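PDB 3OYZ: malate synthase from Haloferax volcanii, which catalyses the magnesium-dependent Claisen condensation of acetyl-CoA with glyoxylate and the hydrolysis of the malyl-CoA formed, giving malate in the glyoxylate cycle. Local coordinates for residues M30-A35 against I70-A75; E161-M166 against R213-R218. All blocks are in the same frame, centred on the assembly; numbering follows the deposited sequence.

From the N terminus, strand 13-18 comes first. Interaction 1 (30-35 with 70-75) then closes a loop that encloses strand 45-49 and most of helix 59-73, bringing helices 29-36 and 59-73 together on the outside of the TIM barrel, where the first of them also borders the acetyl-CoA adenine. The chain runs on through strands 80-81 and 118-121 before interaction 2 (161-166 with 213-218) closes a second loop, across strand 183-188, beside the trimer interface. It joins helix 160-165, with M166 just after it, to helix 210-223. The two loops follow in series, neither nested nor crossing, and their centres lie 32 Å apart on opposite sides of the chain's centre.

Interaction 1: residues M30-A35 against I70-A75; sequences MLRRAA and ISEQGA. With ACO (acetyl coenzyme *a), chain B.
The guanidinium of R32 meets E72 at its edge: NH1 and OE1 form a salt bridge of 3.2 Å, the two planes 27° apart. A water in the guanidinium plane accepts from NH1 at 2.8 Å and donates to E72 OE1 and Q73 OE1. The Q73 amide runs nearly parallel to the guanidinium but offset, linked to it through this water; directly, Q73 OE1 touches R32 CB at 3.8 Å. Over one face of the R33 guanidinium stands the 3'-phosphate of acetyl-CoA, O7A 2.8 Å from NH1. Helices 29-36 and 59-73, which carry the segments, are neighbours in the outer layer of the TIM barrel. With CG anti to the carbonyl carbon (chi1 -55°), R32 extends to E72, a charged pair suited to the solvent-facing margin, while the methyl of buried A35 lets the Q73 amide approach, CB to NE2 3.8 Å. R32 is held further by salt bridges from NE to D26 and NH2 to E68. Near the end of helix 29-36, a second water donates to A35 O and Q73 O, 2.7 Å from each. In the acetyl-CoA pocket, M30 O is 3.3 Å from adenine C2A, and A34's methyl allows C2A within 3.8 Å of CB.

Interaction 2: residues E161-M166 against R213-R218; sequences EAELAM and RHNTSR. With K (potassium ion), chain F.
E163 and N215 make the direct polar link of this buried contact: N215 ND2 donates to E163 OE2 over 2.9 Å. The bond is bent, 146° at the hydrogen, and although OE2 lies in the amide plane, the carboxylate and amide planes are turned 36° apart. OE2 receives it on its anti lone pair. A fully extended chain with CG anti to the backbone N (chi1 178°) carries the carboxylate across to the other helix, a reach that glutamate has. OE1 is hydrogen-bonded to Y193 OH of the same chain. OE2 also meets H214 NE2 (hydrogen bond) and R218 NH1 (salt bridge) of the third subunit, which places it at the trimer interface. Packing is close at M166, whose flexible thioether bends at chi3 to lay CE 3.5 Å from T216 OG1 and SD 3.7 Å from T216 CA. That hydroxyl is itself held by D188. The R218 side is looser: a water donates to E163 O at 2.8 Å and accepts from R218 NH2, while N215 OD1 lies 3.3 Å above one face of the guanidinium, offset toward its rim; R218 NH1 pairs in a salt bridge with E163 of the second subunit. The adjoining S217, pointing away from helix 160-165, binds potassium through O and OG, shared with S221 and G252 of the same chain and M197 of the second subunit. Helices 160-165 and 210-223 flank the barrel wall, M166 resting on strands 152-157 and 183-188 and on W130 of helix 127-143.

Interaction 1: residues M30-A35 against I70-A75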
# COMPACT_ATOMS: atom_id res chain seq x y z
N MET A 30 -34.62 -18.49 -1.81
CA MET A 30 -33.18 -18.46 -1.47
C MET A 30 -32.84 -18.30 0.01
O MET A 30 -31.92 -18.96 0.45
CB MET A 30 -32.43 -17.46 -2.33
CG MET A 30 -32.77 -17.64 -3.78
SD MET A 30 -31.30 -17.21 -4.70
CE MET A 30 -32.04 -16.11 -5.87
N LEU A 31 -33.58 -17.53 0.79
CA LEU A 31 -33.32 -17.49 2.22
C LEU A 31 -33.68 -18.74 3.00
O LEU A 31 -32.98 -19.12 3.98
CB LEU A 31 -34.09 -16.31 2.83
CG LEU A 31 -33.91 -14.87 2.36
CD1 LEU A 31 -34.83 -13.97 3.13
CD2 LEU A 31 -32.43 -14.41 2.44
N ARG A 32 -34.81 -19.36 2.64
CA ARG A 32 -35.27 -20.58 3.34
C ARG A 32 -34.25 -21.67 3.13
O ARG A 32 -33.90 -22.37 4.04
CB ARG A 32 -36.66 -21.05 2.87
CG ARG A 32 -37.73 -19.97 2.98
CD ARG A 32 -39.15 -20.55 3.18
NE ARG A 32 -40.13 -19.61 2.68
CZ ARG A 32 -40.80 -18.80 3.49
NH1 ARG A 32 -40.70 -18.93 4.80
NH2 ARG A 32 -41.65 -17.97 2.95
N ARG A 33 -33.71 -21.77 1.92
CA ARG A 33 -32.70 -22.79 1.66
C ARG A 33 -31.38 -22.50 2.39
O ARG A 33 -30.82 -23.37 3.05
CB ARG A 33 -32.50 -22.84 0.15
CG ARG A 33 -31.24 -23.58 -0.25
CD ARG A 33 -30.85 -23.58 -1.73
NE ARG A 33 -30.04 -24.76 -2.02
CZ ARG A 33 -30.53 -25.89 -2.52
NH1 ARG A 33 -31.83 -26.02 -2.79
NH2 ARG A 33 -29.72 -26.91 -2.78
N ALA A 34 -30.90 -21.25 2.32
CA ALA A 34 -29.60 -20.90 2.94
C ALA A 34 -29.74 -21.07 4.43
O ALA A 34 -28.83 -21.54 5.11
CB ALA A 34 -29.21 -19.45 2.56
N ALA A 35 -30.94 -20.79 4.95
CA ALA A 35 -31.15 -21.02 6.38
C ALA A 35 -31.10 -22.45 6.85
O ALA A 35 -30.93 -22.63 8.06
CB ALA A 35 -32.43 -20.41 6.85
N ILE A 70 -36.22 -15.60 9.36
CA ILE A 70 -35.39 -15.73 10.55
C ILE A 70 -36.25 -16.07 11.77
O ILE A 70 -35.82 -16.72 12.74
CB ILE A 70 -34.60 -14.35 10.84
CG1 ILE A 70 -33.61 -14.10 9.70
CG2 ILE A 70 -33.88 -14.45 12.16
CD1 ILE A 70 -32.65 -12.91 9.92
N SER A 71 -37.44 -15.49 11.76
CA SER A 71 -38.50 -15.89 12.72
C SER A 71 -38.63 -17.44 12.85
O SER A 71 -38.40 -18.05 13.92
CB SER A 71 -39.82 -15.34 12.17
OG SER A 71 -40.64 -15.05 13.29
N GLU A 72 -38.86 -18.06 11.71
CA GLU A 72 -39.17 -19.51 11.62
C GLU A 72 -37.97 -20.43 11.72
O GLU A 72 -38.05 -21.51 12.34
CB GLU A 72 -39.96 -19.77 10.34
CG GLU A 72 -41.29 -19.01 10.35
CD GLU A 72 -41.99 -18.92 8.99
OE1 GLU A 72 -41.39 -19.25 7.95
OE2 GLU A 72 -43.17 -18.49 8.91
N GLN A 73 -36.82 -19.98 11.20
CA GLN A 73 -35.61 -20.82 11.11
C GLN A 73 -34.34 -20.38 11.79
O GLN A 73 -33.37 -21.14 11.85
CB GLN A 73 -35.24 -21.01 9.65
CG GLN A 73 -36.38 -21.62 8.90
CD GLN A 73 -36.03 -22.09 7.52
OE1 GLN A 73 -36.60 -21.57 6.60
NE2 GLN A 73 -35.11 -23.05 7.36
N GLY A 74 -34.31 -19.14 12.28
CA GLY A 74 -33.04 -18.61 12.73
C GLY A 74 -32.61 -19.30 13.99
O GLY A 74 -31.41 -19.38 14.25
N ALA A 75 -33.54 -19.84 14.77
CA ALA A 75 -33.14 -20.48 16.02
C ALA A 75 -32.06 -21.54 15.93
O ALA A 75 -31.21 -21.62 16.83
CB ALA A 75 -34.34 -21.01 16.81
N1A ACO B . -28.23 -18.00 -1.36
C2A ACO B . -29.09 -19.03 -1.25
N3A ACO B . -29.14 -19.99 -2.19
C4A ACO B . -28.36 -19.99 -3.30
C5A ACO B . -27.40 -18.87 -3.45
C6A ACO B . -27.40 -17.82 -2.41
N6A ACO B . -26.54 -16.78 -2.61
N7A ACO B . -26.74 -19.05 -4.60
C8A ACO B . -27.24 -20.18 -5.16
N9A ACO B . -28.15 -20.76 -4.37
C1B ACO B . -28.86 -22.03 -4.72
C2B ACO B . -29.14 -22.02 -6.22
O2B ACO B . -30.37 -21.33 -6.45
C3B ACO B . -29.17 -23.49 -6.58
O3B ACO B . -30.46 -23.90 -6.11
P3B ACO B . -31.32 -25.19 -6.65
O7A ACO B . -31.06 -26.14 -5.49
O8A ACO B . -30.64 -25.47 -7.97
O9A ACO B . -32.75 -24.73 -6.82
C4B ACO B . -28.09 -24.06 -5.67
O4B ACO B . -28.05 -23.21 -4.52
C5B ACO B . -26.72 -24.02 -6.33
O5B ACO B . -26.65 -22.79 -7.06
P1A ACO B . -25.49 -22.50 -8.13
O1A ACO B . -25.54 -23.34 -9.36
O2A ACO B . -24.22 -22.65 -7.34
O3A ACO B . -25.58 -20.98 -8.63
P2A ACO B . -26.70 -20.48 -9.66
O4A ACO B . -27.89 -21.17 -9.06
O5A ACO B . -26.09 -20.52 -11.04
O6A ACO B . -26.87 -18.88 -9.42
CBP ACO B . -26.20 -16.62 -8.71
CCP ACO B . -25.79 -17.93 -9.40
CDP ACO B . -27.39 -15.97 -9.42
CEP ACO B . -25.02 -15.67 -8.83
CAP ACO B . -26.62 -16.83 -7.25
OAP ACO B . -25.60 -17.65 -6.70
C9P ACO B . -26.70 -15.56 -6.43
O9P ACO B . -27.62 -14.75 -6.62
N8P ACO B . -25.72 -15.36 -5.54
C7P ACO B . -25.74 -14.16 -4.71
C6P ACO B . -25.36 -12.88 -5.47
C5P ACO B . -25.17 -11.82 -4.39
O5P ACO B . -25.32 -12.12 -3.21
N4P ACO B . -24.80 -10.62 -4.83
C3P ACO B . -24.52 -9.48 -3.97
C2P ACO B . -23.25 -9.69 -3.15
S1P ACO B . -22.04 -9.03 -4.26
C ACO B . -22.05 -7.35 -4.17
O ACO B . -22.96 -6.71 -3.68
CH3 ACO B . -20.89 -6.64 -4.79
O HOH W 1 -38.98 -20.30 6.50
O HOH W 2 -32.24 -23.14 10.41

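Interaction 2: residues E161-M166 against R213-R218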
# COMPACT_ATOMS: atom_id res chain seq x y z
N GLU A 161 -13.00 7.02 0.60
CA GLU A 161 -13.19 7.74 1.86
C GLU A 161 -13.24 6.70 2.99
O GLU A 161 -12.79 7.00 4.09
CB GLU A 161 -14.52 8.56 1.94
CG GLU A 161 -14.69 9.77 1.09
CD GLU A 161 -16.05 10.49 1.36
OE1 GLU A 161 -16.97 10.20 0.57
OE2 GLU A 161 -16.21 11.27 2.36
N ALA A 162 -13.89 5.53 2.79
CA ALA A 162 -14.07 4.65 3.92
C ALA A 162 -12.71 4.01 4.16
O ALA A 162 -12.46 3.58 5.28
CB ALA A 162 -15.05 3.50 3.52
N GLU A 163 -11.96 3.74 3.10
CA GLU A 163 -10.62 3.15 3.27
C GLU A 163 -9.76 4.03 4.15
O GLU A 163 -9.09 3.56 5.09
CB GLU A 163 -9.89 2.95 1.93
CG GLU A 163 -8.47 2.38 2.04
CD GLU A 163 -7.85 2.28 0.65
OE1 GLU A 163 -8.57 2.64 -0.30
OE2 GLU A 163 -6.67 1.90 0.42
N LEU A 164 -9.75 5.33 3.86
CA LEU A 164 -9.03 6.29 4.75
C LEU A 164 -9.62 6.37 6.16
O LEU A 164 -8.85 6.51 7.15
CB LEU A 164 -9.07 7.71 4.12
CG LEU A 164 -8.22 7.82 2.84
CD1 LEU A 164 -8.47 9.12 2.07
CD2 LEU A 164 -6.73 7.64 3.14
N ALA A 165 -10.95 6.21 6.27
CA ALA A 165 -11.57 6.33 7.61
C ALA A 165 -11.08 5.21 8.54
O ALA A 165 -11.13 5.34 9.77
CB ALA A 165 -13.13 6.29 7.58
N MET A 166 -10.49 4.15 8.02
CA MET A 166 -10.07 3.05 8.94
C MET A 166 -8.82 3.49 9.71
O MET A 166 -8.55 2.93 10.79
CB MET A 166 -9.80 1.73 8.21
CG MET A 166 -11.00 1.07 7.62
SD MET A 166 -10.56 -0.50 6.83
CE MET A 166 -9.87 0.01 5.26
N ARG A 213 -6.80 -4.52 0.51
CA ARG A 213 -6.90 -5.67 1.39
C ARG A 213 -5.88 -5.58 2.50
O ARG A 213 -6.25 -5.79 3.66
CB ARG A 213 -6.70 -6.94 0.53
CG ARG A 213 -7.88 -7.24 -0.43
CD ARG A 213 -7.65 -8.63 -1.09
NE ARG A 213 -6.80 -8.48 -2.25
CZ ARG A 213 -5.79 -9.25 -2.63
NH1 ARG A 213 -5.42 -10.36 -2.00
NH2 ARG A 213 -5.20 -8.91 -3.77
N HIS A 214 -4.66 -5.13 2.17
CA HIS A 214 -3.69 -4.79 3.19
C HIS A 214 -4.22 -3.79 4.23
O HIS A 214 -4.16 -4.04 5.44
CB HIS A 214 -2.36 -4.27 2.64
CG HIS A 214 -1.40 -3.85 3.72
ND1 HIS A 214 -0.51 -4.75 4.30
CD2 HIS A 214 -1.22 -2.68 4.36
CE1 HIS A 214 0.24 -4.09 5.18
NE2 HIS A 214 -0.20 -2.85 5.27
N ASN A 215 -4.73 -2.68 3.75
CA ASN A 215 -5.30 -1.64 4.65
C ASN A 215 -6.52 -2.04 5.47
O ASN A 215 -6.63 -1.58 6.61
CB ASN A 215 -5.60 -0.39 3.82
CG ASN A 215 -4.32 0.19 3.17
OD1 ASN A 215 -3.18 -0.19 3.51
ND2 ASN A 215 -4.53 0.91 2.09
N THR A 216 -7.35 -2.95 4.93
CA THR A 216 -8.55 -3.39 5.66
C THR A 216 -8.10 -4.41 6.71
O THR A 216 -8.47 -4.34 7.86
CB THR A 216 -9.47 -4.09 4.69
OG1 THR A 216 -9.76 -3.09 3.68
CG2 THR A 216 -10.80 -4.54 5.47
N SER A 217 -7.14 -5.25 6.35
CA SER A 217 -6.52 -6.12 7.37
C SER A 217 -5.82 -5.39 8.51
O SER A 217 -6.04 -5.70 9.70
CB SER A 217 -5.62 -7.16 6.68
OG SER A 217 -4.92 -7.86 7.75
N ARG A 218 -5.00 -4.36 8.20
CA ARG A 218 -4.39 -3.46 9.17
C ARG A 218 -5.41 -2.74 10.01
O ARG A 218 -5.31 -2.70 11.25
CB ARG A 218 -3.51 -2.43 8.38
CG ARG A 218 -2.98 -1.31 9.26
CD ARG A 218 -2.19 -0.47 8.27
NE ARG A 218 -3.12 0.38 7.51
CZ ARG A 218 -2.77 1.23 6.55
NH1 ARG A 218 -1.50 1.38 6.22
NH2 ARG A 218 -3.70 2.04 6.07
K K F . -5.84 -8.75 10.14
O HOH W 3 -6.63 3.00 6.30